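PDB 6RW0: protein angel homolog 2 from Homo sapiens, which removes the phosphate of RNA 2',3'-cyclic phosphate ends as a magnesium-containing member of the CCR4 deadenylase family, and probably binds mRNA 3'-untranslated regions. Local coordinates for residues Leu207-Ser219 and Ile281-Tyr294. Sequence-based numbering, arbitrary orientation. Where two conformers were deposited one is given.
Sequences LTQLAMLLAEISS and IWPPNLGISQNCVY. With K (potassium ion), chain C.
A215 and V293 mark the closest backbone approach, CA to CA 4.4 Å, where the loop 281-294 lies against helix 207-219; the CA atoms of T208 and W282 stand 6.6 Å apart. At the tight end, A215 CA lies 3.2 Å from C292 O, a bent CA-H...O contact, and the A215 methyl sits over the centre of the Y294 ring, a CH-pi contact. The Y294 hydroxyl donates to E216 OE1 at 2.6 Å, nearly along the acceptor's C-O axis, with carboxylate and ring planes 77° apart. E216 CB points away from the loop, but the bend at chi2 (75°) brings the carboxylate back to the ring edge. Three waters bridge the segments, joining M212 O to Y294 OH, L214 O weakly to C292 O, and A215 O to Y294 N. Farther along, A211 CB meets W282 CH2 obliquely at 3.4 Å and C292 SG at 3.7 Å, and T208 CG2 lies 3.7 Å from W282 CB. W282 NE1 donates to I288 O (N-H...O 163°), which, with L286 CD2 and Q290 OE1 on opposite faces, helps to hold the indole's rotation. Cutting W282 back to an alanine removes the indole, and I288 O would probably lose this donor while a gap opened beside A211 CB. F248 of helix 244-251 touches L214 and C292, and M233 of strand 231-236 underlies L214: a helix of the DNase I-like fold, packed between its sheet and a long connecting loop.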
loop_
_atom_site.group_PDB
_atom_site.type_symbol
_atom_site.label_atom_id
_atom_site.label_comp_id
_atom_site.label_asym_id
_atom_site.label_seq_id
_atom_site.Cartn_x
_atom_site.Cartn_y
_atom_site.Cartn_z
ATOM N N LEU A 207 -8.859 -2.582 -10.253
ATOM C CA LEU A 207 -9.108 -1.180 -10.593
ATOM C C LEU A 207 -10.319 -0.641 -9.851
ATOM O O LEU A 207 -10.338 0.533 -9.458
ATOM C CB LEU A 207 -9.306 -1.003 -12.100
ATOM C CG LEU A 207 -7.996 -0.989 -12.879
ATOM C CD1 LEU A 207 -8.283 -1.095 -14.362
ATOM C CD2 LEU A 207 -7.173 0.247 -12.581
ATOM N N THR A 208 -11.335 -1.475 -9.630
ATOM C CA THR A 208 -12.518 -1.009 -8.921
ATOM C C THR A 208 -12.211 -0.793 -7.442
ATOM O O THR A 208 -12.664 0.191 -6.852
ATOM C CB THR A 208 -13.672 -1.992 -9.119
ATOM O OG1 THR A 208 -13.910 -2.193 -10.524
ATOM C CG2 THR A 208 -14.968 -1.469 -8.523
ATOM N N GLN A 209 -11.443 -1.701 -6.831
ATOM C CA GLN A 209 -10.985 -1.496 -5.459
ATOM C C GLN A 209 -10.185 -0.207 -5.343
ATOM O O GLN A 209 -10.405 0.603 -4.436
ATOM C CB GLN A 209 -10.157 -2.696 -5.000
ATOM C CG GLN A 209 -10.963 -3.979 -4.878
ATOM C CD GLN A 209 -10.175 -5.135 -4.282
ATOM O OE1 GLN A 209 -8.946 -5.120 -4.256
ATOM N NE2 GLN A 209 -10.891 -6.153 -3.810
ATOM N N LEU A 210 -9.246 0.007 -6.261
ATOM C CA LEU A 210 -8.492 1.256 -6.249
ATOM C C LEU A 210 -9.415 2.466 -6.362
ATOM O O LEU A 210 -9.249 3.455 -5.632
ATOM C CB LEU A 210 -7.465 1.243 -7.377
ATOM C CG LEU A 210 -6.664 2.529 -7.551
ATOM C CD1 LEU A 210 -5.807 2.790 -6.323
ATOM C CD2 LEU A 210 -5.809 2.470 -8.797
ATOM N N ALA A 211 -10.393 2.416 -7.269
ATOM C CA ALA A 211 -11.326 3.531 -7.417
ATOM C C ALA A 211 -12.071 3.798 -6.113
ATOM O O ALA A 211 -12.330 4.955 -5.761
ATOM C CB ALA A 211 -12.314 3.232 -8.544
ATOM N N MET A 212 -12.436 2.740 -5.388
ATOM C CA MET A 212 -13.125 2.912 -4.114
ATOM C C MET A 212 -12.228 3.603 -3.094
ATOM O O MET A 212 -12.687 4.481 -2.356
ATOM C CB MET A 212 -13.605 1.553 -3.608
ATOM C CG MET A 212 -14.728 0.986 -4.451
ATOM S SD MET A 212 -15.060 -0.767 -4.164
ATOM C CE MET A 212 -16.040 -0.660 -2.774
ATOM N N LEU A 213 -10.950 3.225 -3.033
ATOM C CA LEU A 213 -10.027 3.926 -2.140
ATOM C C LEU A 213 -9.865 5.384 -2.559
ATOM O O LEU A 213 -9.911 6.297 -1.723
ATOM C CB LEU A 213 -8.664 3.238 -2.133
ATOM C CG LEU A 213 -7.673 3.801 -1.113
ATOM C CD1 LEU A 213 -8.137 3.504 0.303
ATOM C CD2 LEU A 213 -6.294 3.234 -1.370
ATOM N N LEU A 214 -9.672 5.624 -3.857
ATOM C CA LEU A 214 -9.508 6.993 -4.339
ATOM C C LEU A 214 -10.744 7.840 -4.056
ATOM O O LEU A 214 -10.625 9.028 -3.718
ATOM C CB LEU A 214 -9.174 7.003 -5.830
ATOM C CG LEU A 214 -7.822 6.410 -6.213
ATOM C CD1 LEU A 214 -7.686 6.386 -7.729
ATOM C CD2 LEU A 214 -6.644 7.156 -5.590
ATOM N N ALA A 215 -11.943 7.265 -4.187
ATOM C CA ALA A 215 -13.154 8.016 -3.867
ATOM C C ALA A 215 -13.203 8.381 -2.389
ATOM O O ALA A 215 -13.591 9.493 -2.034
ATOM C CB ALA A 215 -14.394 7.217 -4.262
ATOM N N GLU A 216 -12.814 7.460 -1.504
ATOM C CA GLU A 216 -12.795 7.803 -0.086
ATOM C C GLU A 216 -11.803 8.931 0.176
ATOM O O GLU A 216 -12.105 9.879 0.911
ATOM C CB GLU A 216 -12.465 6.575 0.761
ATOM C CG GLU A 216 -12.620 6.831 2.245
ATOM C CD GLU A 216 -14.059 6.881 2.693
ATOM O OE1 GLU A 216 -14.953 6.386 1.967
ATOM O OE2 GLU A 216 -14.304 7.411 3.789
ATOM N N ILE A 217 -10.618 8.855 -0.432
ATOM C CA ILE A 217 -9.629 9.919 -0.271
ATOM C C ILE A 217 -10.176 11.246 -0.773
ATOM O O ILE A 217 -9.987 12.295 -0.137
ATOM C CB ILE A 217 -8.314 9.552 -0.982
ATOM C CG1 ILE A 217 -7.697 8.321 -0.331
ATOM C CG2 ILE A 217 -7.366 10.743 -0.951
ATOM C CD1 ILE A 217 -6.517 7.749 -1.114
ATOM N N SER A 218 -10.852 11.229 -1.917
ATOM C CA SER A 218 -11.386 12.474 -2.451
ATOM C C SER A 218 -12.374 13.121 -1.494
ATOM O O SER A 218 -12.453 14.354 -1.421
ATOM C CB SER A 218 -12.064 12.220 -3.787
ATOM O OG SER A 218 -12.749 13.380 -4.198
ATOM N N SER A 219 -13.132 12.325 -0.753
ATOM C CA SER A 219 -14.072 12.902 0.194
ATOM C C SER A 219 -13.373 13.368 1.466
ATOM O O SER A 219 -13.682 14.451 1.987
ATOM C CB SER A 219 -15.156 11.882 0.512
ATOM O OG SER A 219 -16.159 12.496 1.287
ATOM N N ILE A 281 -16.024 -0.023 -16.179
ATOM C CA ILE A 281 -15.433 -1.192 -15.538
ATOM C C ILE A 281 -16.389 -1.779 -14.512
ATOM O O ILE A 281 -16.496 -3.003 -14.373
ATOM C CB ILE A 281 -14.082 -0.820 -14.908
ATOM C CG1 ILE A 281 -13.077 -0.413 -15.992
ATOM C CG2 ILE A 281 -13.544 -1.976 -14.061
ATOM C CD1 ILE A 281 -11.756 0.132 -15.436
ATOM N N TRP A 282 -17.055 -0.913 -13.764
ATOM C CA TRP A 282 -17.933 -1.287 -12.634
ATOM C C TRP A 282 -19.328 -0.719 -12.861
ATOM O O TRP A 282 -19.453 0.230 -13.603
ATOM C CB TRP A 282 -17.302 -0.794 -11.320
ATOM C CG TRP A 282 -17.140 0.689 -11.224
ATOM C CD1 TRP A 282 -18.107 1.616 -10.983
ATOM C CD2 TRP A 282 -15.917 1.418 -11.363
ATOM N NE1 TRP A 282 -17.569 2.867 -10.972
ATOM C CE2 TRP A 282 -16.231 2.782 -11.208
ATOM C CE3 TRP A 282 -14.596 1.051 -11.606
ATOM C CZ2 TRP A 282 -15.264 3.770 -11.280
ATOM C CZ3 TRP A 282 -13.642 2.032 -11.680
ATOM C CH2 TRP A 282 -13.978 3.372 -11.527
ATOM N N PRO A 283 -20.377 -1.306 -12.274
ATOM C CA PRO A 283 -21.719 -0.839 -12.536
ATOM C C PRO A 283 -22.125 0.476 -11.851
ATOM O O PRO A 283 -21.531 0.858 -10.919
ATOM C CB PRO A 283 -22.591 -2.005 -12.061
ATOM C CG PRO A 283 -21.801 -2.620 -10.961
ATOM C CD PRO A 283 -20.376 -2.515 -11.448
ATOM N N PRO A 284 -23.211 1.127 -12.307
ATOM C CA PRO A 284 -23.675 2.371 -11.709
ATOM C C PRO A 284 -24.088 2.285 -10.236
ATOM O O PRO A 284 -23.980 3.259 -9.576
ATOM C CB PRO A 284 -24.911 2.795 -12.512
ATOM C CG PRO A 284 -25.072 1.801 -13.612
ATOM C CD PRO A 284 -23.985 0.763 -13.495
ATOM N N ASN A 285 -24.463 1.111 -9.721
ATOM C CA ASN A 285 -24.879 0.971 -8.305
ATOM C C ASN A 285 -23.685 1.072 -7.337
ATOM O O ASN A 285 -23.939 1.090 -6.176
ATOM C CB ASN A 285 -25.829 -0.203 -8.056
ATOM C CG ASN A 285 -25.236 -1.568 -8.272
ATOM O OD1 ASN A 285 -24.438 -1.744 -9.165
ATOM N ND2 ASN A 285 -25.680 -2.527 -7.488
ATOM N N LEU A 286 -22.433 1.060 -7.796
ATOM C CA LEU A 286 -21.271 1.360 -6.937
ATOM C C LEU A 286 -21.347 2.820 -6.468
ATOM O O LEU A 286 -20.917 3.094 -5.383
ATOM C CB LEU A 286 -19.967 1.086 -7.683
ATOM C CG LEU A 286 -18.725 1.229 -6.811
ATOM C CD1 LEU A 286 -18.853 0.386 -5.563
ATOM C CD2 LEU A 286 -17.464 0.865 -7.562
ATOM N N GLY A 287 -21.834 3.734 -7.299
ATOM C CA GLY A 287 -21.927 5.154 -6.925
ATOM C C GLY A 287 -20.599 5.882 -6.991
ATOM O O GLY A 287 -20.375 6.727 -6.181
ATOM N N ILE A 288 -19.737 5.442 -7.889
ATOM C CA ILE A 288 -18.425 6.092 -8.106
ATOM C C ILE A 288 -18.326 6.442 -9.594
ATOM O O ILE A 288 -18.531 5.583 -10.418
ATOM C CB ILE A 288 -17.269 5.216 -7.593
ATOM C CG1 ILE A 288 -17.360 5.065 -6.075
ATOM C CG2 ILE A 288 -15.933 5.795 -8.020
ATOM C CD1 ILE A 288 -16.339 4.118 -5.488
ATOM N N SER A 289 -17.979 7.681 -9.919
ATOM C CA SER A 289 -17.884 8.155 -11.313
ATOM C C SER A 289 -16.598 7.649 -11.956
ATOM O O SER A 289 -15.713 7.208 -11.265
ATOM C CB SER A 289 -17.924 9.656 -11.355
ATOM O OG SER A 289 -16.680 10.193 -10.979
ATOM N N GLN A 290 -16.431 7.912 -13.247
ATOM C CA GLN A 290 -15.189 7.591 -13.995
ATOM C C GLN A 290 -14.022 8.495 -13.558
ATOM O O GLN A 290 -12.958 8.263 -14.038
ATOM C CB GLN A 290 -15.398 7.691 -15.503
ATOM C CG GLN A 290 -16.413 6.703 -16.028
ATOM C CD GLN A 290 -15.939 5.291 -15.840
ATOM O OE1 GLN A 290 -16.216 4.695 -14.824
ATOM N NE2 GLN A 290 -15.216 4.754 -16.811
ATOM N N ASN A 291 -14.250 9.577 -12.814
ATOM C CA ASN A 291 -13.195 10.401 -12.198
ATOM C C ASN A 291 -12.882 9.887 -10.779
ATOM O O ASN A 291 -12.211 10.603 -10.081
ATOM C CB ASN A 291 -13.581 11.874 -12.206
ATOM C CG ASN A 291 -13.723 12.427 -13.603
ATOM O OD1 ASN A 291 -13.178 11.899 -14.542
ATOM N ND2 ASN A 291 -14.463 13.504 -13.728
ATOM N N CYS A 292 -13.425 8.733 -10.366
ATOM C CA CYS A 292 -13.117 8.114 -9.073
ATOM C C CYS A 292 -13.549 8.988 -7.898
ATOM O O CYS A 292 -12.856 9.080 -6.879
ATOM C CB CYS A 292 -11.646 7.699 -8.961
ATOM S SG CYS A 292 -11.194 6.428 -10.154
ATOM N N VAL A 293 -14.701 9.640 -8.039
ATOM C CA VAL A 293 -15.315 10.359 -6.927
ATOM C C VAL A 293 -16.696 9.782 -6.658
ATOM O O VAL A 293 -17.366 9.267 -7.554
ATOM C CB VAL A 293 -15.397 11.881 -7.151
ATOM C CG1 VAL A 293 -14.009 12.438 -7.379
ATOM C CG2 VAL A 293 -16.313 12.219 -8.300
ATOM N N TYR A 294 -17.127 9.861 -5.406
ATOM C CA TYR A 294 -18.488 9.461 -5.105
ATOM C C TYR A 294 -19.471 10.348 -5.865
ATOM O O TYR A 294 -19.245 11.548 -6.041
ATOM C CB TYR A 294 -18.749 9.612 -3.611
ATOM C CG TYR A 294 -18.030 8.628 -2.724
ATOM C CD1 TYR A 294 -18.096 7.269 -2.965
ATOM C CD2 TYR A 294 -17.301 9.060 -1.621
ATOM C CE1 TYR A 294 -17.456 6.366 -2.147
ATOM C CE2 TYR A 294 -16.663 8.154 -0.790
ATOM C CZ TYR A 294 -16.745 6.813 -1.065
ATOM O OH TYR A 294 -16.120 5.869 -0.276
HETATM K K K C . -16.158 15.436 1.685
HETATM O O HOH W 1 -15.283 3.713 -1.495
HETATM O O HOH W 2 -10.493 10.168 -6.398
HETATM O O HOH W 3 -15.299 10.988 -3.591
HETATM O O HOH W 4 -15.753 17.928 2.670
#